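Local coordinates for copper homeostasis operon regulatory protein (Thermus thermophilus, PDB 3AAI) that probably binds operator DNA and represses transcription of a copper homeostasis operon, acting as a metal-responsive member of the CsoR family, at residues 19-33 and 44-58. Residues are numbered along the deposited sequence; the frame is centred on the assembly and turned at random.
Sequences RLLSAKGHLEGILRM and VLKQLKAVEGALDRV
His26 reaches across to helix 41-69 with its ring, CG anti to the backbone N (chi1 -164°). Going outward, CB touches Val51 CG2, and CG and ND1 rest on that same methyl, which sits over one ring face, 3.6 Å from the centroid, as a CH-pi contact. Further out CE1 meets Ala50 CB, and at the tip NE2 donates a nearly straight hydrogen bond (N-H...O 174°) to Gln47 OE1, 2.6 Å away. The oxygen lies in the ring plane and is met almost head-on, while the amide plane is turned steeply, 70°, against the ring. With an alanine here, Gln47 OE1 would probably lose this donor, its amide freer to turn, and Val51 CG2 would lose the ring face it packs on. Segments 19-33 and 44-58 run antiparallel, their axes 9.7 Å apart at closest approach, forming the helical hairpin that each CsoR subunit contributes to the four-helix bundle of the dimer; Leu20 and Leu31 pack on Leu31 and Leu20 of the second subunit. Knobs-into-holes packing fills the hairpin's seam: Val51 sits among Ala23, His26, Leu27 and Ile30, and Ile30 among Val44, Gln47, Leu48 and Val51, its CD1 3.7 Å from Leu48 CD2. Selenomethionine Met33 lays SE against Gln47 CG, 3.6 Å off. At the Arg19 end, Leu20 CD2 touches both Leu55 CD2 and Val58 CG2, and Arg19 CB packs at 3.5 Å on Val58 CG2.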
loop_
_atom_site.group_PDB
_atom_site.type_symbol
_atom_site.label_atom_id
_atom_site.label_comp_id
_atom_site.label_asym_id
_atom_site.label_seq_id
_atom_site.Cartn_x
_atom_site.Cartn_y
_atom_site.Cartn_z
ATOM N N ARG A 19 7.282 -3.910 -21.048
ATOM C CA ARG A 19 7.558 -3.951 -19.622
ATOM C C ARG A 19 6.836 -5.101 -18.934
ATOM O O ARG A 19 7.375 -5.733 -18.026
ATOM C CB ARG A 19 7.168 -2.623 -18.970
ATOM C CG ARG A 19 7.727 -1.411 -19.701
ATOM C CD ARG A 19 7.746 -0.182 -18.815
ATOM N NE ARG A 19 8.687 -0.361 -17.718
ATOM C CZ ARG A 19 9.010 0.582 -16.840
ATOM N NH1 ARG A 19 8.464 1.789 -16.924
ATOM N NH2 ARG A 19 9.883 0.312 -15.878
ATOM N N LEU A 20 5.623 -5.398 -19.382
ATOM C CA LEU A 20 4.870 -6.468 -18.760
ATOM C C LEU A 20 5.355 -7.840 -19.190
ATOM O O LEU A 20 5.162 -8.823 -18.478
ATOM C CB LEU A 20 3.380 -6.296 -19.053
ATOM C CG LEU A 20 2.760 -5.074 -18.368
ATOM C CD1 LEU A 20 1.296 -4.979 -18.750
ATOM C CD2 LEU A 20 2.914 -5.200 -16.853
ATOM N N LEU A 21 5.978 -7.906 -20.363
ATOM C CA LEU A 21 6.510 -9.172 -20.857
ATOM C C LEU A 21 7.678 -9.572 -19.943
ATOM O O LEU A 21 7.806 -10.728 -19.562
ATOM C CB LEU A 21 6.983 -9.025 -22.307
ATOM C CG LEU A 21 7.437 -10.325 -22.983
ATOM C CD1 LEU A 21 6.310 -11.346 -22.917
ATOM C CD2 LEU A 21 7.829 -10.056 -24.436
ATOM N N SER A 22 8.506 -8.602 -19.570
ATOM C CA SER A 22 9.624 -8.877 -18.674
ATOM C C SER A 22 9.084 -9.224 -17.293
ATOM O O SER A 22 9.552 -10.162 -16.649
ATOM C CB SER A 22 10.550 -7.664 -18.574
ATOM O OG SER A 22 11.145 -7.380 -19.825
ATOM N N ALA A 23 8.091 -8.466 -16.840
ATOM C CA ALA A 23 7.491 -8.720 -15.535
ATOM C C ALA A 23 7.011 -10.169 -15.494
ATOM O O ALA A 23 7.234 -10.879 -14.512
ATOM C CB ALA A 23 6.326 -7.763 -15.298
ATOM N N LYS A 24 6.356 -10.608 -16.567
ATOM C CA LYS A 24 5.863 -11.984 -16.644
ATOM C C LYS A 24 7.038 -12.971 -16.600
ATOM O O LYS A 24 6.971 -14.008 -15.939
ATOM C CB LYS A 24 5.056 -12.186 -17.929
ATOM C CG LYS A 24 4.817 -13.643 -18.282
ATOM C CD LYS A 24 4.239 -13.780 -19.673
ATOM C CE LYS A 24 4.483 -15.167 -20.233
ATOM N NZ LYS A 24 5.934 -15.429 -20.432
ATOM N N GLY A 25 8.112 -12.648 -17.312
ATOM C CA GLY A 25 9.286 -13.511 -17.288
ATOM C C GLY A 25 9.827 -13.602 -15.863
ATOM O O GLY A 25 10.243 -14.665 -15.409
ATOM N N HIS A 26 9.819 -12.476 -15.155
ATOM C CA HIS A 26 10.286 -12.421 -13.767
ATOM C C HIS A 26 9.363 -13.287 -12.905
ATOM O O HIS A 26 9.813 -14.044 -12.041
ATOM C CB HIS A 26 10.250 -10.970 -13.268
ATOM C CG HIS A 26 11.047 -10.727 -12.023
ATOM N ND1 HIS A 26 11.372 -9.459 -11.588
ATOM C CD2 HIS A 26 11.580 -11.583 -11.118
ATOM C CE1 HIS A 26 12.071 -9.546 -10.469
ATOM N NE2 HIS A 26 12.211 -10.822 -10.163
ATOM N N LEU A 27 8.064 -13.182 -13.160
ATOM C CA LEU A 27 7.077 -13.945 -12.409
ATOM C C LEU A 27 7.322 -15.449 -12.533
ATOM O O LEU A 27 7.183 -16.189 -11.555
ATOM C CB LEU A 27 5.664 -13.589 -12.895
ATOM C CG LEU A 27 4.497 -13.865 -11.945
ATOM C CD1 LEU A 27 4.831 -13.332 -10.551
ATOM C CD2 LEU A 27 3.226 -13.187 -12.489
ATOM N N GLU A 28 7.693 -15.907 -13.726
ATOM C CA GLU A 28 7.968 -17.328 -13.923
ATOM C C GLU A 28 9.198 -17.754 -13.126
ATOM O O GLU A 28 9.333 -18.920 -12.747
ATOM C CB GLU A 28 8.196 -17.642 -15.403
ATOM C CG GLU A 28 7.002 -17.358 -16.272
ATOM C CD GLU A 28 7.162 -17.916 -17.668
ATOM O OE1 GLU A 28 7.355 -19.146 -17.791
ATOM O OE2 GLU A 28 7.093 -17.126 -18.635
ATOM N N GLY A 29 10.103 -16.809 -12.891
ATOM C CA GLY A 29 11.287 -17.118 -12.111
ATOM C C GLY A 29 10.896 -17.414 -10.672
ATOM O O GLY A 29 11.483 -18.277 -10.025
ATOM N N ILE A 30 9.898 -16.697 -10.164
ATOM C CA ILE A 30 9.455 -16.917 -8.792
ATOM C C ILE A 30 8.777 -18.284 -8.729
ATOM O O ILE A 30 8.881 -19.013 -7.733
ATOM C CB ILE A 30 8.478 -15.812 -8.339
ATOM C CG1 ILE A 30 9.162 -14.444 -8.471
ATOM C CG2 ILE A 30 8.045 -16.058 -6.890
ATOM C CD1 ILE A 30 8.336 -13.277 -7.964
ATOM N N LEU A 31 8.090 -18.623 -9.813
ATOM C CA LEU A 31 7.417 -19.902 -9.942
ATOM C C LEU A 31 8.434 -21.033 -9.874
ATOM O O LEU A 31 8.192 -22.046 -9.218
ATOM C CB LEU A 31 6.670 -19.969 -11.274
ATOM C CG LEU A 31 5.243 -19.425 -11.289
ATOM C CD1 LEU A 31 4.732 -19.374 -12.718
ATOM C CD2 LEU A 31 4.357 -20.330 -10.433
ATOM N N ARG A 32 9.572 -20.864 -10.547
ATOM C CA ARG A 32 10.608 -21.898 -10.539
ATOM C C ARG A 32 11.206 -22.039 -9.140
ATOM O O ARG A 32 11.499 -23.145 -8.690
ATOM C CB ARG A 32 11.730 -21.572 -11.534
ATOM C CG ARG A 32 12.511 -22.806 -11.979
ATOM C CD ARG A 32 13.639 -22.467 -12.937
ATOM N NE ARG A 32 14.863 -22.154 -12.215
ATOM C CZ ARG A 32 15.811 -23.041 -11.940
ATOM N NH1 ARG A 32 15.686 -24.300 -12.339
ATOM N NH2 ARG A 32 16.872 -22.673 -11.241
HETATM N N MSE A 33 11.390 -20.910 -8.460
HETATM C CA MSE A 33 11.936 -20.907 -7.108
HETATM C C MSE A 33 11.053 -21.741 -6.179
HETATM O O MSE A 33 11.551 -22.528 -5.378
HETATM C CB MSE A 33 12.016 -19.478 -6.570
HETATM C CG MSE A 33 13.042 -18.605 -7.277
HETATM SE SE MSE A 33 12.960 -16.769 -6.690
HETATM C CE MSE A 33 14.016 -16.923 -5.071
ATOM N N VAL A 44 12.393 -14.901 -1.994
ATOM C CA VAL A 44 11.100 -14.976 -2.658
ATOM C C VAL A 44 10.291 -13.716 -2.354
ATOM O O VAL A 44 9.628 -13.171 -3.241
ATOM C CB VAL A 44 10.304 -16.226 -2.212
ATOM C CG1 VAL A 44 8.853 -16.129 -2.698
ATOM C CG2 VAL A 44 10.939 -17.469 -2.798
ATOM N N LEU A 45 10.343 -13.248 -1.106
ATOM C CA LEU A 45 9.612 -12.035 -0.734
ATOM C C LEU A 45 10.174 -10.853 -1.512
ATOM O O LEU A 45 9.425 -9.997 -1.991
ATOM C CB LEU A 45 9.719 -11.762 0.771
ATOM C CG LEU A 45 9.002 -12.758 1.688
ATOM C CD1 LEU A 45 9.176 -12.322 3.143
ATOM C CD2 LEU A 45 7.518 -12.838 1.315
ATOM N N LYS A 46 11.495 -10.815 -1.645
ATOM C CA LYS A 46 12.144 -9.741 -2.390
ATOM C C LYS A 46 11.811 -9.792 -3.877
ATOM O O LYS A 46 11.610 -8.752 -4.507
ATOM C CB LYS A 46 13.661 -9.798 -2.208
ATOM C CG LYS A 46 14.135 -9.307 -0.845
ATOM C CD LYS A 46 15.648 -9.181 -0.808
ATOM C CE LYS A 46 16.128 -8.685 0.540
ATOM N NZ LYS A 46 17.612 -8.599 0.585
ATOM N N GLN A 47 11.776 -10.991 -4.448
ATOM C CA GLN A 47 11.456 -11.112 -5.872
ATOM C C GLN A 47 10.018 -10.621 -6.099
ATOM O O GLN A 47 9.747 -9.876 -7.044
ATOM C CB GLN A 47 11.595 -12.567 -6.345
ATOM C CG GLN A 47 13.017 -13.150 -6.290
ATOM C CD GLN A 47 13.999 -12.460 -7.234
ATOM O OE1 GLN A 47 13.604 -11.769 -8.178
ATOM N NE2 GLN A 47 15.285 -12.660 -6.990
ATOM N N LEU A 48 9.105 -11.032 -5.222
ATOM C CA LEU A 48 7.706 -10.633 -5.333
ATOM C C LEU A 48 7.559 -9.118 -5.289
ATOM O O LEU A 48 6.826 -8.530 -6.090
ATOM C CB LEU A 48 6.880 -11.255 -4.204
ATOM C CG LEU A 48 6.562 -12.738 -4.349
ATOM C CD1 LEU A 48 5.967 -13.255 -3.048
ATOM C CD2 LEU A 48 5.607 -12.947 -5.528
ATOM N N LYS A 49 8.259 -8.490 -4.348
ATOM C CA LYS A 49 8.199 -7.045 -4.214
ATOM C C LYS A 49 8.789 -6.376 -5.443
ATOM O O LYS A 49 8.359 -5.288 -5.834
ATOM C CB LYS A 49 8.936 -6.586 -2.949
ATOM C CG LYS A 49 8.224 -6.961 -1.657
ATOM C CD LYS A 49 6.821 -6.360 -1.605
ATOM C CE LYS A 49 5.985 -6.962 -0.483
ATOM N NZ LYS A 49 6.566 -6.703 0.863
ATOM N N ALA A 50 9.779 -7.030 -6.047
ATOM C CA ALA A 50 10.428 -6.508 -7.243
ATOM C C ALA A 50 9.430 -6.547 -8.404
ATOM O O ALA A 50 9.308 -5.584 -9.160
ATOM C CB ALA A 50 11.687 -7.347 -7.576
ATOM N N VAL A 51 8.723 -7.663 -8.545
ATOM C CA VAL A 51 7.727 -7.793 -9.600
ATOM C C VAL A 51 6.606 -6.786 -9.358
ATOM O O VAL A 51 6.113 -6.158 -10.298
ATOM C CB VAL A 51 7.143 -9.222 -9.652
ATOM C CG1 VAL A 51 5.973 -9.287 -10.637
ATOM C CG2 VAL A 51 8.232 -10.199 -10.090
ATOM N N GLU A 52 6.214 -6.624 -8.098
ATOM C CA GLU A 52 5.161 -5.671 -7.763
ATOM C C GLU A 52 5.601 -4.269 -8.166
ATOM O O GLU A 52 4.792 -3.466 -8.631
ATOM C CB GLU A 52 4.850 -5.704 -6.261
ATOM C CG GLU A 52 4.378 -7.063 -5.771
ATOM C CD GLU A 52 3.912 -7.051 -4.327
ATOM O OE1 GLU A 52 4.654 -6.548 -3.455
ATOM O OE2 GLU A 52 2.803 -7.558 -4.064
ATOM N N GLY A 53 6.894 -3.986 -8.001
ATOM C CA GLY A 53 7.421 -2.681 -8.370
ATOM C C GLY A 53 7.376 -2.442 -9.873
ATOM O O GLY A 53 7.068 -1.339 -10.330
ATOM N N ALA A 54 7.688 -3.471 -10.655
ATOM C CA ALA A 54 7.665 -3.339 -12.103
ATOM C C ALA A 54 6.228 -3.084 -12.583
ATOM O O ALA A 54 6.004 -2.313 -13.514
ATOM C CB ALA A 54 8.234 -4.601 -12.752
ATOM N N LEU A 55 5.264 -3.735 -11.941
ATOM C CA LEU A 55 3.858 -3.569 -12.296
ATOM C C LEU A 55 3.437 -2.141 -11.975
ATOM O O LEU A 55 2.768 -1.488 -12.778
ATOM C CB LEU A 55 2.989 -4.571 -11.523
ATOM C CG LEU A 55 3.267 -6.052 -11.812
ATOM C CD1 LEU A 55 2.392 -6.915 -10.919
ATOM C CD2 LEU A 55 3.002 -6.367 -13.279
ATOM N N ASP A 56 3.848 -1.659 -10.806
ATOM C CA ASP A 56 3.556 -0.297 -10.364
ATOM C C ASP A 56 4.075 0.736 -11.364
ATOM O O ASP A 56 3.386 1.710 -11.669
ATOM C CB ASP A 56 4.203 -0.033 -9.006
ATOM C CG ASP A 56 3.326 -0.456 -7.850
ATOM O OD1 ASP A 56 3.857 -0.612 -6.729
ATOM O OD2 ASP A 56 2.105 -0.621 -8.057
ATOM N N ARG A 57 5.292 0.531 -11.863
ATOM C CA ARG A 57 5.875 1.458 -12.832
ATOM C C ARG A 57 5.074 1.502 -14.134
ATOM O O ARG A 57 4.990 2.545 -14.787
ATOM C CB ARG A 57 7.337 1.092 -13.123
ATOM C CG ARG A 57 8.271 1.382 -11.951
ATOM C CD ARG A 57 9.736 1.320 -12.362
ATOM N NE ARG A 57 10.202 -0.044 -12.604
ATOM C CZ ARG A 57 10.418 -0.943 -11.649
ATOM N NH1 ARG A 57 10.842 -2.160 -11.969
ATOM N NH2 ARG A 57 10.216 -0.628 -10.376
ATOM N N VAL A 58 4.499 0.369 -14.522
ATOM C CA VAL A 58 3.689 0.340 -15.730
ATOM C C VAL A 58 2.376 1.078 -15.444
ATOM O O VAL A 58 1.915 1.875 -16.254
ATOM C CB VAL A 58 3.385 -1.102 -16.174
ATOM C CG1 VAL A 58 2.401 -1.089 -17.350
ATOM C CG2 VAL A 58 4.684 -1.796 -16.595
#